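Local coordinates for protein catalase (Bacillus pumilus, PDB 4QOL) that probably breaks down hydrogen peroxide to water and oxygen at a haem iron, and also shows peroxidase-like reactivity towards phenolic substrates that reach the haem, at residues Arg78-Ser83 / Tyr119-Asn124; Phe95-Val98 / Gly103-Glu106; Pro188-Glu193 / Tyr248-Lys253; His217-Glu222 / Tyr290-Val295; Arg302-Glu305 / Glu310-Gln313. All blocks are in the same frame, centred on the assembly; numbering follows the deposited sequence.

Contact 1 of 5, residues Arg78-Ser83 / Tyr119-Asn124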
# COMPACT_ATOMS: atom_id res chain seq x y z
N ARG A 78 6.39 -35.75 -17.89
CA ARG A 78 4.98 -36.02 -17.70
C ARG A 78 4.13 -34.76 -17.84
O ARG A 78 2.93 -34.81 -17.62
CB ARG A 78 4.69 -36.69 -16.31
CG ARG A 78 4.95 -35.82 -15.06
CD ARG A 78 4.65 -36.50 -13.71
NE ARG A 78 3.24 -36.33 -13.39
CZ ARG A 78 2.68 -36.35 -12.19
NH1 ARG A 78 3.39 -36.51 -11.09
NH2 ARG A 78 1.35 -36.18 -12.10
N ALA A 79 4.74 -33.64 -18.23
CA ALA A 79 3.99 -32.38 -18.36
C ALA A 79 2.79 -32.59 -19.28
O ALA A 79 2.90 -32.98 -20.45
CB ALA A 79 4.90 -31.30 -18.89
N ALA A 80 1.62 -32.27 -18.74
CA ALA A 80 0.38 -32.50 -19.46
C ALA A 80 0.33 -31.74 -20.79
O ALA A 80 -0.09 -32.31 -21.82
CB ALA A 80 -0.82 -32.14 -18.59
N PHE A 81 0.74 -30.46 -20.80
CA PHE A 81 0.63 -29.68 -22.03
C PHE A 81 1.54 -30.18 -23.16
O PHE A 81 1.34 -29.79 -24.32
CB PHE A 81 0.81 -28.14 -21.79
CG PHE A 81 2.25 -27.67 -21.73
CD1 PHE A 81 3.01 -27.84 -20.58
CD2 PHE A 81 2.82 -27.02 -22.81
CE1 PHE A 81 4.30 -27.38 -20.52
CE2 PHE A 81 4.10 -26.50 -22.74
CZ PHE A 81 4.85 -26.73 -21.60
N LEU A 82 2.51 -31.03 -22.84
CA LEU A 82 3.43 -31.59 -23.88
C LEU A 82 3.13 -33.03 -24.26
O LEU A 82 3.95 -33.69 -24.92
CB LEU A 82 4.88 -31.45 -23.42
CG LEU A 82 5.37 -30.00 -23.15
CD1 LEU A 82 6.80 -29.97 -22.62
CD2 LEU A 82 5.28 -29.21 -24.44
N SER A 83 1.98 -33.54 -23.87
CA SER A 83 1.80 -35.03 -23.79
C SER A 83 1.43 -35.66 -25.11
O SER A 83 1.49 -36.90 -25.27
CB SER A 83 0.74 -35.42 -22.78
OG SER A 83 -0.55 -34.87 -23.09
N TYR A 119 -1.31 -21.67 -20.15
CA TYR A 119 -2.50 -21.93 -19.34
C TYR A 119 -2.89 -23.41 -19.38
O TYR A 119 -3.83 -23.81 -20.07
CB TYR A 119 -3.62 -21.02 -19.76
CG TYR A 119 -3.38 -19.54 -19.61
CD1 TYR A 119 -3.63 -18.88 -18.38
CD2 TYR A 119 -3.02 -18.79 -20.69
CE1 TYR A 119 -3.44 -17.50 -18.26
CE2 TYR A 119 -2.85 -17.42 -20.57
CZ TYR A 119 -3.08 -16.80 -19.36
OH TYR A 119 -2.94 -15.40 -19.29
N THR A 120 -2.14 -24.25 -18.66
CA THR A 120 -2.27 -25.70 -18.85
C THR A 120 -3.42 -26.27 -18.02
O THR A 120 -3.90 -25.64 -17.07
CB THR A 120 -0.97 -26.53 -18.56
OG1 THR A 120 -0.90 -27.00 -17.22
CG2 THR A 120 0.30 -25.68 -18.89
N GLU A 121 -3.77 -27.52 -18.33
CA GLU A 121 -4.82 -28.21 -17.58
C GLU A 121 -4.39 -28.63 -16.17
O GLU A 121 -5.25 -28.91 -15.35
CB GLU A 121 -5.37 -29.36 -18.42
CG GLU A 121 -4.50 -30.58 -18.48
CD GLU A 121 -4.78 -31.41 -19.71
OE1 GLU A 121 -4.24 -31.10 -20.75
OE2 GLU A 121 -5.50 -32.43 -19.56
N GLU A 122 -3.09 -28.66 -15.87
CA GLU A 122 -2.56 -28.93 -14.54
C GLU A 122 -1.98 -27.69 -13.84
O GLU A 122 -1.18 -27.82 -12.91
CB GLU A 122 -1.53 -30.08 -14.58
CG GLU A 122 -2.19 -31.41 -14.90
CD GLU A 122 -1.28 -32.64 -14.89
OE1 GLU A 122 -0.05 -32.54 -14.87
OE2 GLU A 122 -1.86 -33.75 -14.89
N GLY A 123 -2.38 -26.51 -14.32
CA GLY A 123 -1.93 -25.24 -13.74
C GLY A 123 -1.16 -24.39 -14.74
O GLY A 123 -0.81 -24.82 -15.86
N ASN A 124 -0.93 -23.14 -14.36
CA ASN A 124 -0.16 -22.27 -15.16
C ASN A 124 1.31 -22.64 -15.07
O ASN A 124 1.87 -22.75 -13.99
CB ASN A 124 -0.44 -20.78 -14.79
CG ASN A 124 -1.75 -20.28 -15.33
OD1 ASN A 124 -2.48 -20.97 -15.99
ND2 ASN A 124 -2.07 -19.00 -15.04
O HOH W 1 1.54 -34.78 -15.38
O HOH W 2 1.93 -31.03 -15.95
O HOH W 3 1.03 -29.17 -17.97

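Contact 2 of 5, residues Phe95-Val98 / Gly103-Glu106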
# COMPACT_ATOMS: atom_id res chain seq x y z
N PHE A 95 7.09 -9.34 -23.84
CA PHE A 95 8.47 -9.02 -24.29
C PHE A 95 8.84 -7.77 -23.63
O PHE A 95 7.95 -6.91 -23.36
CB PHE A 95 8.53 -8.87 -25.81
CG PHE A 95 8.13 -10.14 -26.57
CD1 PHE A 95 8.92 -11.26 -26.61
CD2 PHE A 95 6.91 -10.16 -27.26
CE1 PHE A 95 8.54 -12.37 -27.36
CE2 PHE A 95 6.53 -11.26 -28.00
CZ PHE A 95 7.32 -12.36 -28.04
N SER A 96 10.13 -7.53 -23.43
CA SER A 96 10.55 -6.36 -22.71
C SER A 96 12.02 -6.04 -22.98
O SER A 96 12.79 -6.91 -23.43
CB SER A 96 10.35 -6.59 -21.20
OG SER A 96 10.95 -7.80 -20.79
N THR A 97 12.44 -4.80 -22.67
CA THR A 97 13.83 -4.52 -22.36
C THR A 97 14.10 -4.79 -20.91
O THR A 97 13.28 -5.44 -20.25
CB THR A 97 14.19 -3.03 -22.75
OG1 THR A 97 13.43 -2.13 -21.98
CG2 THR A 97 13.91 -2.76 -24.29
N VAL A 98 15.22 -4.35 -20.36
CA VAL A 98 15.60 -4.69 -19.00
C VAL A 98 15.76 -3.53 -18.03
O VAL A 98 15.12 -3.50 -16.98
CB VAL A 98 16.87 -5.57 -18.93
CG1 VAL A 98 17.20 -5.88 -17.44
CG2 VAL A 98 16.67 -6.81 -19.75
N GLY A 103 8.35 3.84 -20.63
CA GLY A 103 8.52 5.01 -21.40
C GLY A 103 9.89 5.06 -22.06
O GLY A 103 10.03 5.85 -22.94
N SER A 104 10.87 4.21 -21.67
CA SER A 104 12.20 4.33 -22.22
C SER A 104 12.22 3.74 -23.63
O SER A 104 11.33 2.97 -24.02
CB SER A 104 13.25 3.60 -21.33
OG SER A 104 13.01 2.22 -21.15
N PRO A 105 13.18 4.13 -24.46
CA PRO A 105 13.21 3.64 -25.84
C PRO A 105 13.53 2.14 -25.98
O PRO A 105 14.23 1.54 -25.16
CB PRO A 105 14.33 4.45 -26.48
CG PRO A 105 14.44 5.65 -25.61
CD PRO A 105 14.20 5.18 -24.24
N GLU A 106 13.04 1.57 -27.07
CA GLU A 106 13.21 0.14 -27.34
C GLU A 106 14.39 -0.11 -28.32
O GLU A 106 14.61 -1.22 -28.81
CB GLU A 106 11.90 -0.47 -27.82
CG GLU A 106 10.86 -0.61 -26.70
CD GLU A 106 9.49 -1.06 -27.19
OE1 GLU A 106 9.08 -0.51 -28.27
OE2 GLU A 106 8.81 -1.84 -26.47
O HOH W 4 14.24 0.39 -22.61

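Contact 3 of 5, residues Pro188-Glu193 / Tyr248-Lys253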
# COMPACT_ATOMS: atom_id res chain seq x y z
N PRO A 188 18.14 -6.21 -30.69
CA PRO A 188 17.21 -6.79 -31.64
C PRO A 188 16.43 -5.76 -32.45
O PRO A 188 16.11 -4.71 -31.94
CB PRO A 188 16.27 -7.66 -30.76
CG PRO A 188 17.12 -7.97 -29.55
CD PRO A 188 17.89 -6.67 -29.32
N ALA A 189 16.08 -6.10 -33.72
CA ALA A 189 15.38 -5.14 -34.55
C ALA A 189 14.00 -4.83 -34.00
O ALA A 189 13.44 -3.69 -34.21
CB ALA A 189 15.30 -5.62 -35.98
N ASN A 190 13.39 -5.85 -33.41
CA ASN A 190 12.09 -5.76 -32.79
C ASN A 190 11.85 -7.10 -31.99
O ASN A 190 12.75 -7.90 -31.88
CB ASN A 190 11.01 -5.52 -33.87
CG ASN A 190 11.02 -6.58 -34.94
OD1 ASN A 190 10.83 -7.77 -34.65
ND2 ASN A 190 11.23 -6.18 -36.23
N TYR A 191 10.68 -7.26 -31.40
CA TYR A 191 10.44 -8.43 -30.58
C TYR A 191 10.12 -9.69 -31.39
O TYR A 191 10.27 -10.77 -30.89
CB TYR A 191 9.27 -8.15 -29.62
CG TYR A 191 9.49 -7.07 -28.59
CD1 TYR A 191 10.66 -7.00 -27.84
CD2 TYR A 191 8.51 -6.11 -28.35
CE1 TYR A 191 10.84 -6.02 -26.87
CE2 TYR A 191 8.65 -5.13 -27.40
CZ TYR A 191 9.84 -5.06 -26.66
OH TYR A 191 9.98 -4.07 -25.73
N ALA A 192 9.72 -9.53 -32.66
CA ALA A 192 9.35 -10.69 -33.52
C ALA A 192 10.57 -11.36 -34.14
O ALA A 192 10.67 -12.58 -34.23
CB ALA A 192 8.39 -10.27 -34.62
N GLU A 193 11.57 -10.57 -34.49
CA GLU A 193 12.76 -11.10 -35.22
C GLU A 193 13.90 -11.33 -34.24
O GLU A 193 14.98 -10.72 -34.31
CB GLU A 193 13.15 -10.10 -36.32
CG GLU A 193 12.09 -9.95 -37.41
CD GLU A 193 12.48 -8.93 -38.47
OE1 GLU A 193 11.91 -7.80 -38.49
OE2 GLU A 193 13.34 -9.25 -39.29
N TYR A 248 2.23 -4.96 -32.12
CA TYR A 248 0.81 -4.70 -32.17
C TYR A 248 0.34 -4.72 -33.61
O TYR A 248 -0.68 -5.34 -33.97
CB TYR A 248 0.52 -3.36 -31.51
CG TYR A 248 -0.97 -3.07 -31.40
CD1 TYR A 248 -1.65 -2.49 -32.44
CD2 TYR A 248 -1.68 -3.43 -30.25
CE1 TYR A 248 -3.02 -2.27 -32.36
CE2 TYR A 248 -3.02 -3.21 -30.16
CZ TYR A 248 -3.69 -2.65 -31.22
OH TYR A 248 -5.05 -2.44 -31.06
N ASP A 249 1.09 -4.02 -34.44
CA ASP A 249 0.72 -3.86 -35.85
C ASP A 249 0.75 -5.17 -36.64
O ASP A 249 -0.16 -5.41 -37.45
CB ASP A 249 1.67 -2.84 -36.51
CG ASP A 249 1.36 -1.40 -36.09
OD1 ASP A 249 0.34 -1.13 -35.35
OD2 ASP A 249 2.14 -0.51 -36.48
N ARG A 250 1.75 -6.01 -36.41
CA ARG A 250 1.78 -7.36 -37.01
C ARG A 250 0.51 -8.15 -36.72
O ARG A 250 -0.12 -8.73 -37.60
CB ARG A 250 2.91 -8.21 -36.45
CG ARG A 250 4.25 -7.87 -36.97
CD ARG A 250 5.35 -8.64 -36.22
NE ARG A 250 6.66 -8.10 -36.57
CZ ARG A 250 7.41 -8.51 -37.60
NH1 ARG A 250 7.04 -9.54 -38.35
NH2 ARG A 250 8.58 -7.91 -37.83
N ILE A 251 0.14 -8.16 -35.43
CA ILE A 251 -1.00 -8.91 -35.02
C ILE A 251 -2.27 -8.29 -35.54
O ILE A 251 -3.19 -9.01 -35.99
CB ILE A 251 -1.02 -9.04 -33.49
CG1 ILE A 251 0.13 -9.97 -33.09
CG2 ILE A 251 -2.37 -9.57 -33.00
CD1 ILE A 251 0.37 -10.07 -31.59
N GLU A 252 -2.34 -6.96 -35.53
CA GLU A 252 -3.56 -6.29 -35.99
C GLU A 252 -3.78 -6.57 -37.49
O GLU A 252 -4.92 -6.75 -37.94
CB GLU A 252 -3.50 -4.81 -35.70
CG GLU A 252 -4.91 -4.26 -35.44
CD GLU A 252 -5.70 -5.01 -34.31
OE1 GLU A 252 -6.93 -4.89 -34.34
OE2 GLU A 252 -5.17 -5.70 -33.37
N LYS A 253 -2.69 -6.70 -38.22
CA LYS A 253 -2.71 -7.03 -39.67
C LYS A 253 -2.94 -8.48 -40.03
O LYS A 253 -3.23 -8.79 -41.19
CB LYS A 253 -1.35 -6.68 -40.28
CG LYS A 253 -1.36 -5.47 -41.22
CD LYS A 253 -0.58 -4.26 -40.70
CE LYS A 253 0.85 -4.18 -41.20
NZ LYS A 253 1.71 -3.48 -40.19

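Contact 4 of 5, residues His217-Glu222 / Tyr290-Val295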
# COMPACT_ATOMS: atom_id res chain seq x y z
N HIS A 217 14.75 -23.46 -26.15
CA HIS A 217 15.15 -22.49 -27.16
C HIS A 217 13.97 -22.13 -28.04
O HIS A 217 13.23 -23.05 -28.47
CB HIS A 217 16.24 -23.11 -28.04
CG HIS A 217 17.46 -23.50 -27.29
ND1 HIS A 217 18.48 -22.61 -27.01
CD2 HIS A 217 17.84 -24.68 -26.77
CE1 HIS A 217 19.43 -23.23 -26.34
NE2 HIS A 217 19.07 -24.49 -26.19
N TRP A 218 13.75 -20.84 -28.29
CA TRP A 218 12.70 -20.40 -29.20
C TRP A 218 13.38 -19.83 -30.48
O TRP A 218 14.22 -18.93 -30.40
CB TRP A 218 11.90 -19.25 -28.56
CG TRP A 218 11.07 -19.57 -27.36
CD1 TRP A 218 11.31 -19.18 -26.04
CD2 TRP A 218 9.81 -20.27 -27.34
NE1 TRP A 218 10.27 -19.60 -25.22
CE2 TRP A 218 9.33 -20.24 -26.00
CE3 TRP A 218 8.99 -20.85 -28.33
CZ2 TRP A 218 8.09 -20.79 -25.63
CZ3 TRP A 218 7.77 -21.45 -27.94
CH2 TRP A 218 7.34 -21.41 -26.60
N ARG A 219 12.98 -20.36 -31.63
CA ARG A 219 13.47 -19.91 -32.95
C ARG A 219 12.38 -19.17 -33.75
O ARG A 219 11.32 -19.74 -34.07
CB ARG A 219 13.96 -21.11 -33.77
CG ARG A 219 15.38 -21.36 -33.40
CD ARG A 219 15.89 -22.75 -33.79
NE ARG A 219 15.67 -23.15 -35.16
CZ ARG A 219 16.06 -24.34 -35.64
NH1 ARG A 219 16.71 -25.21 -34.86
NH2 ARG A 219 15.85 -24.63 -36.92
N PRO A 220 12.61 -17.89 -34.03
CA PRO A 220 11.61 -17.09 -34.68
C PRO A 220 11.32 -17.48 -36.10
O PRO A 220 12.24 -17.60 -36.91
CB PRO A 220 12.22 -15.70 -34.65
CG PRO A 220 13.70 -15.93 -34.59
CD PRO A 220 13.87 -17.14 -33.79
N SER A 221 10.05 -17.62 -36.42
CA SER A 221 9.65 -17.84 -37.80
C SER A 221 10.04 -16.67 -38.66
O SER A 221 10.32 -16.83 -39.85
CB SER A 221 8.14 -18.03 -37.90
OG SER A 221 7.44 -16.86 -37.50
N GLU A 222 10.13 -15.47 -38.07
CA GLU A 222 10.54 -14.26 -38.79
C GLU A 222 12.08 -14.07 -38.93
O GLU A 222 12.50 -13.10 -39.56
CB GLU A 222 9.91 -13.01 -38.15
CG GLU A 222 8.39 -13.01 -38.11
CD GLU A 222 7.72 -12.92 -39.46
OE1 GLU A 222 8.36 -12.46 -40.41
OE2 GLU A 222 6.56 -13.32 -39.59
N TYR A 290 24.59 -32.04 -27.86
CA TYR A 290 23.22 -32.12 -27.32
C TYR A 290 22.33 -31.44 -28.35
O TYR A 290 22.04 -30.23 -28.25
CB TYR A 290 23.14 -31.41 -25.96
CG TYR A 290 24.11 -31.99 -24.98
CD1 TYR A 290 23.83 -33.19 -24.36
CD2 TYR A 290 25.35 -31.40 -24.74
CE1 TYR A 290 24.73 -33.79 -23.46
CE2 TYR A 290 26.26 -31.96 -23.84
CZ TYR A 290 25.98 -33.17 -23.25
OH TYR A 290 26.86 -33.74 -22.37
N PRO A 291 21.91 -32.18 -29.36
CA PRO A 291 21.21 -31.56 -30.44
C PRO A 291 19.85 -30.99 -30.07
O PRO A 291 19.16 -31.48 -29.19
CB PRO A 291 21.04 -32.70 -31.48
CG PRO A 291 22.03 -33.73 -31.06
CD PRO A 291 22.14 -33.63 -29.58
N LEU A 292 19.45 -29.99 -30.85
CA LEU A 292 18.12 -29.41 -30.69
C LEU A 292 17.04 -30.34 -31.19
O LEU A 292 17.17 -30.92 -32.28
CB LEU A 292 18.01 -28.09 -31.42
CG LEU A 292 19.06 -27.08 -31.03
CD1 LEU A 292 19.23 -26.01 -32.11
CD2 LEU A 292 18.71 -26.45 -29.73
N GLN A 293 16.01 -30.51 -30.38
CA GLN A 293 14.92 -31.44 -30.65
C GLN A 293 13.64 -30.63 -30.70
O GLN A 293 13.33 -29.95 -29.72
CB GLN A 293 14.83 -32.49 -29.54
CG GLN A 293 16.10 -33.29 -29.38
CD GLN A 293 15.90 -34.50 -28.55
OE1 GLN A 293 14.93 -35.25 -28.76
NE2 GLN A 293 16.79 -34.72 -27.59
N LYS A 294 12.89 -30.70 -31.81
CA LYS A 294 11.72 -29.87 -31.99
C LYS A 294 10.57 -30.34 -31.11
O LYS A 294 10.31 -31.55 -31.02
CB LYS A 294 11.28 -29.83 -33.44
CG LYS A 294 10.30 -28.68 -33.72
CD LYS A 294 9.99 -28.66 -35.20
CE LYS A 294 9.20 -27.42 -35.55
NZ LYS A 294 8.65 -27.56 -36.89
N VAL A 295 9.92 -29.38 -30.41
CA VAL A 295 8.76 -29.67 -29.57
C VAL A 295 7.46 -29.23 -30.20
O VAL A 295 6.48 -30.00 -30.26
CB VAL A 295 8.92 -29.11 -28.16
CG1 VAL A 295 7.68 -29.44 -27.33
CG2 VAL A 295 10.21 -29.59 -27.56

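Contact 5 of 5, residues Arg302-Glu305 / Glu310-Gln313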
# COMPACT_ATOMS: atom_id res chain seq x y z
N ARG A 302 -3.31 -12.39 -30.96
CA ARG A 302 -4.30 -11.50 -30.37
C ARG A 302 -3.64 -10.43 -29.48
O ARG A 302 -2.95 -10.75 -28.52
CB ARG A 302 -5.32 -12.33 -29.60
CG ARG A 302 -6.46 -11.52 -29.04
CD ARG A 302 -7.63 -12.37 -28.53
NE ARG A 302 -7.21 -13.47 -27.65
CZ ARG A 302 -7.25 -13.49 -26.32
NH1 ARG A 302 -7.67 -12.49 -25.61
NH2 ARG A 302 -6.82 -14.59 -25.69
N ASN A 303 -3.95 -9.15 -29.74
CA ASN A 303 -3.54 -8.11 -28.86
C ASN A 303 -4.48 -8.08 -27.62
O ASN A 303 -5.65 -8.45 -27.70
CB ASN A 303 -3.51 -6.77 -29.57
CG ASN A 303 -2.43 -6.70 -30.61
OD1 ASN A 303 -1.27 -7.04 -30.33
ND2 ASN A 303 -2.78 -6.27 -31.80
N PRO A 304 -3.96 -7.63 -26.48
CA PRO A 304 -4.84 -7.45 -25.32
C PRO A 304 -5.91 -6.42 -25.53
O PRO A 304 -5.78 -5.50 -26.41
CB PRO A 304 -3.89 -7.00 -24.19
CG PRO A 304 -2.52 -7.44 -24.69
CD PRO A 304 -2.57 -7.25 -26.17
N GLU A 305 -6.94 -6.51 -24.71
CA GLU A 305 -7.98 -5.45 -24.77
C GLU A 305 -7.63 -4.19 -24.02
O GLU A 305 -8.11 -3.12 -24.37
CB GLU A 305 -9.30 -6.01 -24.21
CG GLU A 305 -9.88 -7.11 -25.11
CD GLU A 305 -10.15 -6.56 -26.54
OE1 GLU A 305 -9.45 -6.96 -27.55
OE2 GLU A 305 -11.05 -5.68 -26.63
N GLU A 310 -3.91 -6.04 -18.47
CA GLU A 310 -3.39 -7.32 -18.97
C GLU A 310 -1.88 -7.31 -19.08
O GLU A 310 -1.24 -8.14 -18.48
CB GLU A 310 -4.05 -7.63 -20.33
CG GLU A 310 -5.55 -7.85 -20.19
CD GLU A 310 -6.26 -7.89 -21.49
OE1 GLU A 310 -6.00 -8.86 -22.22
OE2 GLU A 310 -7.04 -6.94 -21.80
N THR A 311 -1.29 -6.35 -19.76
CA THR A 311 0.17 -6.35 -19.90
C THR A 311 0.88 -5.80 -18.65
O THR A 311 1.79 -6.45 -18.12
CB THR A 311 0.61 -5.64 -21.18
OG1 THR A 311 -0.04 -6.25 -22.31
CG2 THR A 311 2.08 -5.66 -21.37
N GLU A 312 0.44 -4.64 -18.17
CA GLU A 312 1.13 -4.04 -17.04
C GLU A 312 0.96 -4.92 -15.80
O GLU A 312 1.92 -5.09 -15.06
CB GLU A 312 0.71 -2.60 -16.82
CG GLU A 312 1.53 -1.95 -15.73
CD GLU A 312 3.00 -1.73 -16.11
OE1 GLU A 312 3.81 -1.60 -15.19
OE2 GLU A 312 3.31 -1.64 -17.32
N GLN A 313 -0.22 -5.51 -15.61
CA GLN A 313 -0.47 -6.29 -14.39
C GLN A 313 -0.08 -7.82 -14.54
O GLN A 313 -0.25 -8.52 -13.59
CB GLN A 313 -1.96 -6.26 -14.01
CG GLN A 313 -2.41 -4.95 -13.37
CD GLN A 313 -3.80 -5.01 -12.80
OE1 GLN A 313 -4.02 -4.57 -11.65
NE2 GLN A 313 -4.72 -5.52 -13.56

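Contact 1 of 5, residues Arg78-Ser83 / Tyr119-Asn124
The hydroxyl of Thr120, whose methyl packs on Phe81, is gripped from three directions. It donates to Gly123 O at 2.6 Å, lying in the plane of that carbonyl and on one of its lone pairs, and OG1 accepts from Glu122 N and from water 3. Water 3, the donor to OG1, in turn accepts from Phe81 N at 3.1 Å, which makes it a bridge between the 3-10 turn at Ala80-Phe81 and the hairpin. A chi1 of 93° sets the Thr120 hydroxyl about 30° beyond a staggered position and leaves CG2 beside the backbone N, where it meets Phe81 CB at 3.8 Å. The aromatic ring is meanwhile backed on one face by Leu82 CG. The polar geometry belongs to a type I beta turn from Thr120 to Gly123, reinforced by an ST turn, which reverses the chain between antiparallel strands 113-120 and 123-130. Replacing Thr120 by a valine removes the hydroxyl and would probably leave Glu122 N and water 3 without their common mate, loosening both the turn and its link to Phe81. Further along, Ala80 CB lies against the Glu122 carboxylate, 3.8 Å from CD, with Glu121 CG bordering the same methyl. Glu122 OE1 receives water 1 at 2.8 Å and water 2 at 2.7 Å. Water 1 bridges to Arg78 O and NE, water 2 to Ala80 N; with Arg78 NH2 and Glu122 OE1 4.8 Å apart, any attraction between the charges is probably indirect. Glu121 instead directs its charge to Lys87, which also donates to Ala80 O.

Contact 2 of 5, residues Phe95-Val98 / Gly103-Glu106
Thr97 and Glu106 are the closest backbone approach, 6.8 Å from CA to CA, where the chain leaves strand 88-96 and turns back through a loop, and no hydrogen bond runs directly between the two segments. The Thr97 side chain points across to the loop. Its chi1 of 64° puts OG1 between the backbone N and the carbonyl carbon and leaves CG2 beside the N, so that one branch faces polar partners and the other carbon. The methyl rests loosely on Glu106, with CG2 at 4.3 Å from CA and 4.4 Å from CG. The hydroxyl reaches its partners through water 4, which lies 2.7 Å from Thr97 OG1. From there the water donates to Ser104 OG at 2.6 Å and to Pro105 O at 2.8 Å. Ser104 OG also bonds to Pro101 O, within the same loop. The Glu106 carboxylate looks elsewhere, OE2 being held by Tyr191 and Thr244, while Pro105 packs on Phe240 of the third subunit. The loop therefore joins the end of a barrel strand to helix 242-253 and to a subunit interface, with the Thr97 side chain about 10 Å from a bound haem. Three short bonds converging on a single water among buried residues suggest that this molecule is an integral part of the contact, satisfying a hydroxyl on one side and a hydroxyl and a carbonyl on the other.

Contact 3 of 5, residues Pro188-Glu193 / Tyr248-Lys253
Arg250 leaves its helix with CG beside the backbone N and runs extended to NE before a chi4 of -89° turns the guanidinium across the loop at Asn190, Ala192 and Glu193. On the loop, a chi1 of 56° tucks the Asn190 amide between its own backbone N and carbonyl carbon, folding it over the residues that follow. One guanidinium face is met by the Ala192 methyl, which sits off the centre of the group with CB 3.4 Å from NE. At the edge, close to the guanidinium plane, Glu193 OE1 forms a salt bridge with Arg250 NH2 at 3.4 Å. That distance is long, and the carboxylate and guanidinium planes are 62° apart, so the pair is not the flat two-pronged kind. Asn190 ND2 borders the same edge, but spends a hydrogen on Glu193 OE1 at 2.9 Å, approaching from the anti side and well out of the carboxylate plane. Glu193 OE1 thus serves an amide and a guanidinium together, which holds it in place and would probably help keep the acid ionised. Its other oxygen pairs with Arg225, and Arg250 NE finds a stronger partner in Asp246, one turn back along the helix. The base of the array is the side-chain carbonyl of Asn190: OD1 accepts from Glu193 N at 2.9 Å and, weakly, from Ala192 N at the same length. The Glu193 N bond makes an Asx motif, which probably helps hold the loop between helix 175-181 and strand 196-197 and presents its acid to the side of helix 242-253 in the catalase fold.

Contact 4 of 5, residues His217-Glu222 / Tyr290-Val295
Two flat groups, the His217 imidazole and the Arg219 guanidinium, are met by the two branches of a single leucine, Leu292. The methyl CD2 comes at the imidazole obliquely, 3.6 Å from His217 CD2 and 4.0 Å from CG, and the two side chains cross at about a right angle. The other methyl, CD1, lies at the edge of the guanidinium, near its plane, with Arg219 NH1 3.8 Å away. With chi1 at -55° and CG beside the backbone N, Leu292 can straddle the two, giving one branch to each. Arg219 reaches this place by a bend at chi3, 51°, after which its charged group also makes a cation-pi contact with Tyr262. The imidazole is fixed separately: NE2 is hydrogen-bonded to Gln264, and Gln264 also binds Tyr290 O, so a single amide ties the ring to the segment that bears the leucine. Across the segments themselves there is no hydrogen bond or ion pair, and the contact is van der Waals only, at the surface and within one chain. His217 and Arg219 both point at the other segment, whereas Trp218 between them goes into the barrel, stacking on Phe114 and touching Met298. His217 and Leu292 are 8.3 Å apart from CA to CA, consistent with strand 258-267 lying between strands 211-220 and 293-302: it pairs with the first through Tyr262 and Asp260, and with the second through Val263. The contact thus spans the intervening strand, joining strand 211-220 to the segment leading into strand 293-302 of the catalase barrel.

Contact 5 of 5, residues Arg302-Glu305 / Glu310-Gln313
Glu310, on the short helix 307-312, reaches back to Pro304 and Glu305 in the connection that follows strand 293-302. This is the short loop joining a barrel strand to a helix in the catalase fold, and the helix widens into a pi-type turn at 310-312. In the first shell, Glu310 OE2 accepts a hydrogen bond from Glu305 N at 2.9 Å; its N-H...acceptor angle of 122° makes it a weak one. The same oxygen lies 3.4 Å from Glu305 CB and takes a further bond from Asn306 N, so two successive amides of the loop converge on it. The second oxygen, OE1, is 3.4 Å from Pro304 CB, and a chain extended beyond CG carries the carboxylate this far from the helix. Replacing Glu310 by an alanine removes both oxygens and would probably leave Glu305 N and Asn306 N without their acceptor and the proline without its cover, letting the loop shift against the helix. Outside the first shell, Tyr64 OH bonds to OE1 and, with the amides on OE2, probably helps fix the rotation of the acid. Tyr64 also takes the Arg302 guanidinium in a cation-pi contact, and Arg302 NH1 lies 5.2 Å from Glu310 OE1, so a weak attraction is possible at most. Asn303 ties the loop to helix 242-253, and Glu305 packs on Pro378 of the second subunit. The Thr311 side chain is about 7 Å from a bound haem and touches Phe92 and Arg94, with its OG1 turned to Pro304, where it stands 3.6 Å from CG.

How the contacts relate
All five lie in the catalase family region. Along the chain, contact 2 falls between the two segments of contact 1, contacts 3 and 4 interleave their segments, and contact 5 follows. Contacts 1, 2 and 4 share the antiparallel sheet, yet 1 and 2 have centres 30 Å apart; contact 1 meets contact 4 through Leu82 and Val295. Contact 3 is the hub: Tyr191 joins it to contact 2 by Glu106, its loop packs on Pro220 and Glu222 of contact 4, and Asn303 links it to contact 5, whose centre is 15 Å away. They form one connected set; side chains of 2, 4 and 5 lie about 7-11 Å from a haem, and several reach other subunits.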